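Local coordinates for putative iron-regulated protein A (Parabacteroides distasonis ATCC 8503, PDB 4ECG), which is a calcium-binding, imelysin-like protein that may act in bacterial iron uptake and is classed as a putative metalloendopeptidase, at residues 176-179 / 180-184; 324-327 / 328-332; 333-336 / 337-340. One frame throughout, in Å; residues are numbered along the deposited sequence.

In the fold
Each contact joins adjoining turns of one alpha-helix in the helical imelysin-like fold. Interaction 1 belongs to helix 171-196, whereas interactions 2 and 3 follow one another along helix 324-343, across the chain's centre from it. Interactions 1 and 3 bury half of their touching residues; interaction 2 is somewhat more exposed and lies farther from the chain's centre than interaction 3. Interactions 1 and 3 each have a side-chain hydroxyl bound to a carbonyl one turn back, from Ser181 and Thr337. Interaction 2, at the start of its helix, instead sets a buried aspartate against a valine. Helix 355-377 packs against both 324-332 and 333-340; helices 29-68, 115-124 and 147-155 pack on 176-184.

Interaction 1. Residues 176-179 / 180-184; sequences YLKL and VSERM
Tyr176, Leu177, Lys178 and Leu179 offer their carbonyls to the amides of Val180, Ser181, Glu182 and Arg183, the i to i+4 ladder of an alpha-helix, with the bond from Val180 N to Tyr176 O nearly straight at 173°. These two turns belong to helix 171-196 of the imelysin-like fold. On the buried side, Val180 brings its CG2 methyl to the edge of the Tyr176 ring, close to the ring plane, with CG2 3.4 Å from CE1 of Tyr176. The ring reaches this methyl because CG of Tyr176 stands anti to the backbone N (chi1 -164°), beside the carbonyl carbon, which brings it near the following turn. Tyrosine suits the place: its ring packs among Ile118, Ile121 and Ile122 of helix 115-124, while the hydroxyl hydrogen-bonds to Leu145 O. Ser181 is small enough for the neighbouring buried side, where it touches Val62 of helix 29-68, and its hydroxyl is hydrogen-bonded to Tyr58 OH. Along the exposed flank, the Glu182 carboxylate lies beside aliphatic carbon, crossing Lys178 (OE2 to CG 3.8 Å) and running alongside Leu179 (OE1 to CD2 3.8 Å). The charged ends of Lys178 and Glu182 do not meet, NZ being 5.7 Å from OE2; they have long, weak ion pairs with Glu175 and Lys59 respectively. Arg183 directs its guanidinium away from the preceding turn, to a salt bridge with Asp187 and a hydrogen bond to Ser131 O. Two donors from one residue grip the carbonyl of Leu177: Ser181 N at 3.1 Å and Ser181 OG at 2.7 Å reach Leu177 O from opposite faces of the carbonyl plane.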
loop_
_atom_site.group_PDB
_atom_site.type_symbol
_atom_site.label_atom_id
_atom_site.label_comp_id
_atom_site.label_asym_id
_atom_site.label_seq_id
_atom_site.Cartn_x
_atom_site.Cartn_y
_atom_site.Cartn_z
ATOM N N TYR A 176 -13.372 -19.567 8.153
ATOM C CA TYR A 176 -12.640 -19.039 7.014
ATOM C C TYR A 176 -12.020 -17.699 7.433
ATOM O O TYR A 176 -10.827 -17.519 7.349
ATOM C CB TYR A 176 -13.627 -18.944 5.833
ATOM C CG TYR A 176 -13.036 -18.768 4.437
ATOM C CD1 TYR A 176 -11.814 -18.104 4.210
ATOM C CD2 TYR A 176 -13.725 -19.225 3.331
ATOM C CE1 TYR A 176 -11.330 -17.882 2.932
ATOM C CE2 TYR A 176 -13.217 -19.027 2.066
ATOM C CZ TYR A 176 -12.019 -18.378 1.872
ATOM O OH TYR A 176 -11.543 -18.259 0.585
ATOM N N LEU A 177 -12.847 -16.803 7.974
ATOM C CA LEU A 177 -12.444 -15.499 8.496
ATOM C C LEU A 177 -11.283 -15.610 9.497
ATOM O O LEU A 177 -10.354 -14.790 9.468
ATOM C CB LEU A 177 -13.632 -14.777 9.140
ATOM C CG LEU A 177 -13.379 -13.400 9.820
ATOM C CD1 LEU A 177 -12.761 -12.401 8.810
ATOM C CD2 LEU A 177 -14.635 -12.815 10.536
ATOM N N LYS A 178 -11.337 -16.588 10.381
ATOM C CA LYS A 178 -10.264 -16.823 11.351
ATOM C C LYS A 178 -8.979 -17.217 10.620
ATOM O O LYS A 178 -7.910 -16.677 10.916
ATOM C CB LYS A 178 -10.646 -17.942 12.306
ATOM C CG LYS A 178 -9.731 -18.147 13.512
ATOM C CD LYS A 178 -9.937 -19.493 14.206
ATOM C CE LYS A 178 -10.801 -19.452 15.469
ATOM N NZ LYS A 178 -11.166 -20.854 15.940
ATOM N N LEU A 179 -9.081 -18.116 9.639
ATOM C CA LEU A 179 -7.883 -18.603 8.947
ATOM C C LEU A 179 -7.203 -17.510 8.112
ATOM O O LEU A 179 -5.985 -17.384 8.122
ATOM C CB LEU A 179 -8.196 -19.838 8.099
ATOM C CG LEU A 179 -8.497 -21.076 8.933
ATOM C CD1 LEU A 179 -9.196 -22.082 8.045
ATOM C CD2 LEU A 179 -7.197 -21.629 9.526
ATOM N N VAL A 180 -8.031 -16.717 7.430
ATOM C CA VAL A 180 -7.572 -15.610 6.705
ATOM C C VAL A 180 -6.822 -14.601 7.598
ATOM O O VAL A 180 -5.729 -14.149 7.247
ATOM C CB VAL A 180 -8.749 -14.999 5.956
ATOM C CG1 VAL A 180 -8.424 -13.587 5.550
ATOM C CG2 VAL A 180 -9.178 -15.941 4.786
ATOM N N SER A 181 -7.383 -14.314 8.774
ATOM C CA SER A 181 -6.797 -13.389 9.702
ATOM C C SER A 181 -5.520 -13.956 10.380
ATOM O O SER A 181 -4.593 -13.186 10.617
ATOM C CB SER A 181 -7.817 -13.005 10.771
ATOM O OG SER A 181 -9.047 -12.569 10.230
ATOM N N GLU A 182 -5.450 -15.263 10.648
ATOM C CA GLU A 182 -4.180 -15.918 11.090
ATOM C C GLU A 182 -3.092 -15.660 10.065
ATOM O O GLU A 182 -1.961 -15.384 10.385
ATOM C CB GLU A 182 -4.304 -17.448 11.206
ATOM C CG GLU A 182 -4.756 -17.942 12.565
ATOM C CD GLU A 182 -5.254 -19.411 12.604
ATOM O OE1 GLU A 182 -4.644 -20.326 11.959
ATOM O OE2 GLU A 182 -6.255 -19.615 13.324
ATOM N N ARG A 183 -3.450 -15.813 8.808
ATOM C CA ARG A 183 -2.485 -15.721 7.765
ATOM C C ARG A 183 -2.116 -14.234 7.518
ATOM O O ARG A 183 -0.964 -13.942 7.203
ATOM C CB ARG A 183 -3.002 -16.425 6.501
ATOM C CG ARG A 183 -2.071 -16.262 5.294
ATOM C CD ARG A 183 -0.704 -16.857 5.627
ATOM N NE ARG A 183 0.203 -16.982 4.491
ATOM C CZ ARG A 183 0.308 -18.062 3.697
ATOM N NH1 ARG A 183 -0.442 -19.110 3.845
ATOM N NH2 ARG A 183 1.180 -18.078 2.715
HETATM N N MSE A 184 -3.064 -13.305 7.685
HETATM C CA MSE A 184 -2.718 -11.894 7.583
HETATM C C MSE A 184 -1.614 -11.575 8.631
HETATM O O MSE A 184 -0.621 -10.947 8.274
HETATM C CB MSE A 184 -3.928 -10.954 7.723
HETATM C CG MSE A 184 -4.821 -10.888 6.503
HETATM SE SE MSE A 184 -6.599 -10.214 6.813
HETATM C CE MSE A 184 -6.009 -8.525 7.459
#

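Interaction 2. Residues 324-327 / 328-332; sequences PTLD and SLMVV
Asp327 and Val331 meet one turn apart in the first turns of helix 324-343, an alpha-helix of the helical imelysin-like fold. Backbone i to i+4 hydrogen bonds come first: Ser328 N to Pro324 O, Leu329 N to Thr325 O, Met330 N to Leu326 O and Val331 N to Asp327 O, the last 2.8 Å long. Proline suits the opening position because it has no amide hydrogen to give, while its carbonyl still accepts from Ser328; Asn323 OD1, just ahead of the helix, takes the amide of Leu326.

Apolar contacts are looser. Leu326 CD1 stands 4.3 Å from CG of selenomethionine Met330, and both side chains pack on helix 355-377, Leu326 at Val374 and Met330 at Leu368 and Leu372.

The mixed contact sets a carboxylate against a methyl. With CG anti to the backbone N (chi1 169°), the Asp327 carboxylate extends along the helix and crosses Val331, whose CG2 lies 3.9 Å from OD1 and 3.2 Å from Asp327 O. The methyl gives the carboxylate no conventional hydrogen bond; the polar demand of the buried OD1 is met by His316 ND1 and Tyr299 OH, which would probably favour the charged form of Asp327.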
loop_
_atom_site.group_PDB
_atom_site.type_symbol
_atom_site.label_atom_id
_atom_site.label_comp_id
_atom_site.label_asym_id
_atom_site.label_seq_id
_atom_site.Cartn_x
_atom_site.Cartn_y
_atom_site.Cartn_z
ATOM N N PRO A 324 16.981 23.698 -5.777
ATOM C CA PRO A 324 15.830 24.176 -4.932
ATOM C C PRO A 324 14.462 24.204 -5.626
ATOM O O PRO A 324 13.455 23.945 -4.970
ATOM C CB PRO A 324 16.248 25.576 -4.519
ATOM C CG PRO A 324 17.741 25.573 -4.578
ATOM C CD PRO A 324 18.132 24.602 -5.674
ATOM N N THR A 325 14.434 24.478 -6.930
ATOM C CA THR A 325 13.201 24.596 -7.690
ATOM C C THR A 325 12.541 23.219 -7.844
ATOM O O THR A 325 11.358 23.078 -7.650
ATOM C CB THR A 325 13.446 25.260 -9.069
ATOM O OG1 THR A 325 14.102 26.515 -8.875
ATOM C CG2 THR A 325 12.150 25.523 -9.822
ATOM N N LEU A 326 13.318 22.204 -8.185
ATOM C CA LEU A 326 12.813 20.856 -8.313
ATOM C C LEU A 326 12.253 20.410 -6.972
ATOM O O LEU A 326 11.168 19.853 -6.926
ATOM C CB LEU A 326 13.919 19.889 -8.781
ATOM C CG LEU A 326 13.662 18.396 -8.634
ATOM C CD1 LEU A 326 12.455 17.958 -9.434
ATOM C CD2 LEU A 326 14.918 17.670 -9.104
ATOM N N ASP A 327 12.973 20.647 -5.882
ATOM C CA ASP A 327 12.460 20.253 -4.557
ATOM C C ASP A 327 11.139 20.980 -4.230
ATOM O O ASP A 327 10.156 20.401 -3.727
ATOM C CB ASP A 327 13.465 20.553 -3.444
ATOM C CG ASP A 327 12.842 20.404 -2.072
ATOM O OD1 ASP A 327 12.452 19.271 -1.755
ATOM O OD2 ASP A 327 12.701 21.396 -1.333
ATOM N N SER A 328 11.142 22.270 -4.504
ATOM C CA SER A 328 9.991 23.084 -4.229
ATOM C C SER A 328 8.830 22.580 -5.076
ATOM O O SER A 328 7.719 22.490 -4.579
ATOM C CB SER A 328 10.343 24.522 -4.524
ATOM O OG SER A 328 9.244 25.315 -4.253
ATOM N N LEU A 329 9.091 22.177 -6.322
ATOM C CA LEU A 329 8.007 21.644 -7.161
ATOM C C LEU A 329 7.440 20.278 -6.633
ATOM O O LEU A 329 6.251 19.972 -6.832
ATOM C CB LEU A 329 8.464 21.519 -8.616
ATOM C CG LEU A 329 8.455 22.759 -9.496
ATOM C CD1 LEU A 329 9.132 22.349 -10.802
ATOM C CD2 LEU A 329 7.043 23.357 -9.752
HETATM N N MSE A 330 8.308 19.486 -5.990
HETATM C CA MSE A 330 7.978 18.223 -5.361
HETATM C C MSE A 330 7.204 18.385 -4.089
HETATM O O MSE A 330 6.267 17.609 -3.831
HETATM C CB MSE A 330 9.233 17.419 -5.011
HETATM C CG MSE A 330 9.890 16.677 -6.198
HETATM SE SE MSE A 330 8.915 15.147 -6.813
HETATM C CE MSE A 330 8.286 14.400 -5.148
ATOM N N VAL A 331 7.611 19.351 -3.274
ATOM C CA VAL A 331 6.854 19.687 -2.073
ATOM C C VAL A 331 5.394 20.009 -2.468
ATOM O O VAL A 331 4.480 19.411 -1.938
ATOM C CB VAL A 331 7.528 20.862 -1.300
ATOM C CG1 VAL A 331 6.606 21.407 -0.196
ATOM C CG2 VAL A 331 8.883 20.398 -0.768
ATOM N N VAL A 332 5.205 20.915 -3.435
ATOM C CA VAL A 332 3.880 21.324 -3.914
ATOM C C VAL A 332 3.123 20.100 -4.446
ATOM O O VAL A 332 1.968 19.877 -4.121
ATOM C CB VAL A 332 3.994 22.459 -4.998
ATOM C CG1 VAL A 332 2.731 22.574 -5.863
ATOM C CG2 VAL A 332 4.360 23.831 -4.356
#

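Interaction 3. Residues 333-336 / 337-340; sequences QIDK and TIDA
Thr337 and Gln333 make a local, one-turn contact inside helix 324-343, on the side that faces helix 355-377. Thr337 OG1 donates to Gln333 O at 2.7 Å, and the amide of the same threonine reaches that oxygen at 3.0 Å from the opposite face of the carbonyl plane. The amide bond is bent (138°), and Thr337 N bonds weakly to Ile334 O. Setting OG1 beside the backbone N (chi1 -53°) places the hydroxyl within bonding distance of Gln333 O. The bond satisfies the hydroxyl of a buried residue whose side chain also touches Cys365 and Leu368; Thr337 OG1 and Gln333 NE2 each add a weak hydrogen bond to Ala364 O.

This is the familiar alpha-helical pattern of a hydroxyl bonded to the i-4 carbonyl, within the helical imelysin-like fold. Ile334 and Ile338 run side by side, pointing the same way, with CG2 of Ile334 3.9 Å from CD1 of Ile338; both fit against helix 284-300, at Lys296. Nearer solvent, Asp335 OD1 forms a salt bridge with that lysine, which probably tempers repulsion from Asp339. Asp339 OD1 and OD2, 3.4 and 3.5 Å from Asp335 O, are acceptors beside an acceptor; the attraction there comes from the Asp339 amide.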
loop_
_atom_site.group_PDB
_atom_site.type_symbol
_atom_site.label_atom_id
_atom_site.label_comp_id
_atom_site.label_asym_id
_atom_site.label_seq_id
_atom_site.Cartn_x
_atom_site.Cartn_y
_atom_site.Cartn_z
ATOM N N GLN A 333 3.793 19.256 -5.203
ATOM C CA GLN A 333 3.118 18.191 -5.919
ATOM C C GLN A 333 2.643 17.071 -5.010
ATOM O O GLN A 333 1.589 16.497 -5.272
ATOM C CB GLN A 333 4.029 17.608 -7.013
ATOM C CG GLN A 333 3.311 16.815 -8.064
ATOM C CD GLN A 333 2.293 17.619 -8.855
ATOM O OE1 GLN A 333 2.561 18.728 -9.292
ATOM N NE2 GLN A 333 1.110 17.029 -9.073
ATOM N N ILE A 334 3.411 16.720 -3.981
ATOM C CA ILE A 334 2.968 15.674 -3.011
ATOM C C ILE A 334 1.632 16.150 -2.397
ATOM O O ILE A 334 0.606 15.453 -2.420
ATOM C CB ILE A 334 4.047 15.366 -1.916
ATOM C CG1 ILE A 334 5.247 14.628 -2.554
ATOM C CG2 ILE A 334 3.459 14.547 -0.776
ATOM C CD1 ILE A 334 6.581 14.771 -1.827
ATOM N N ASP A 335 1.653 17.377 -1.897
ATOM C CA ASP A 335 0.449 17.976 -1.308
ATOM C C ASP A 335 -0.709 18.180 -2.311
ATOM O O ASP A 335 -1.849 17.974 -1.963
ATOM C CB ASP A 335 0.817 19.276 -0.596
ATOM C CG ASP A 335 1.426 19.038 0.821
ATOM O OD1 ASP A 335 1.559 17.881 1.290
ATOM O OD2 ASP A 335 1.781 20.035 1.480
ATOM N N LYS A 336 -0.418 18.532 -3.560
ATOM C CA LYS A 336 -1.468 18.676 -4.592
ATOM C C LYS A 336 -2.138 17.312 -4.892
ATOM O O LYS A 336 -3.324 17.222 -5.150
ATOM C CB LYS A 336 -0.811 19.227 -5.845
ATOM C CG LYS A 336 -1.654 20.094 -6.758
ATOM C CD LYS A 336 -0.730 20.773 -7.787
ATOM C CE LYS A 336 -1.322 20.783 -9.195
ATOM N NZ LYS A 336 -0.377 21.295 -10.228
ATOM N N THR A 337 -1.369 16.240 -4.796
ATOM C CA THR A 337 -1.855 14.920 -5.176
ATOM C C THR A 337 -2.758 14.391 -4.079
ATOM O O THR A 337 -3.816 13.873 -4.381
ATOM C CB THR A 337 -0.685 13.943 -5.490
ATOM O OG1 THR A 337 0.183 14.558 -6.464
ATOM C CG2 THR A 337 -1.206 12.568 -5.984
ATOM N N ILE A 338 -2.339 14.555 -2.819
ATOM C CA ILE A 338 -3.135 14.204 -1.638
ATOM C C ILE A 338 -4.405 15.042 -1.597
ATOM O O ILE A 338 -5.484 14.536 -1.351
ATOM C CB ILE A 338 -2.331 14.420 -0.322
ATOM C CG1 ILE A 338 -1.174 13.441 -0.223
ATOM C CG2 ILE A 338 -3.190 14.266 0.932
ATOM C CD1 ILE A 338 -0.069 13.858 0.785
ATOM N N ASP A 339 -4.277 16.343 -1.793
ATOM C CA ASP A 339 -5.464 17.199 -1.763
ATOM C C ASP A 339 -6.473 16.778 -2.866
ATOM O O ASP A 339 -7.683 16.800 -2.623
ATOM C CB ASP A 339 -5.095 18.703 -1.887
ATOM C CG ASP A 339 -4.347 19.268 -0.626
ATOM O OD1 ASP A 339 -4.122 18.609 0.422
ATOM O OD2 ASP A 339 -3.961 20.419 -0.703
ATOM N N ALA A 340 -5.976 16.409 -4.065
ATOM C CA ALA A 340 -6.825 16.015 -5.201
ATOM C C ALA A 340 -7.520 14.678 -4.886
ATOM O O ALA A 340 -8.683 14.526 -5.121
ATOM C CB ALA A 340 -6.008 15.906 -6.478
#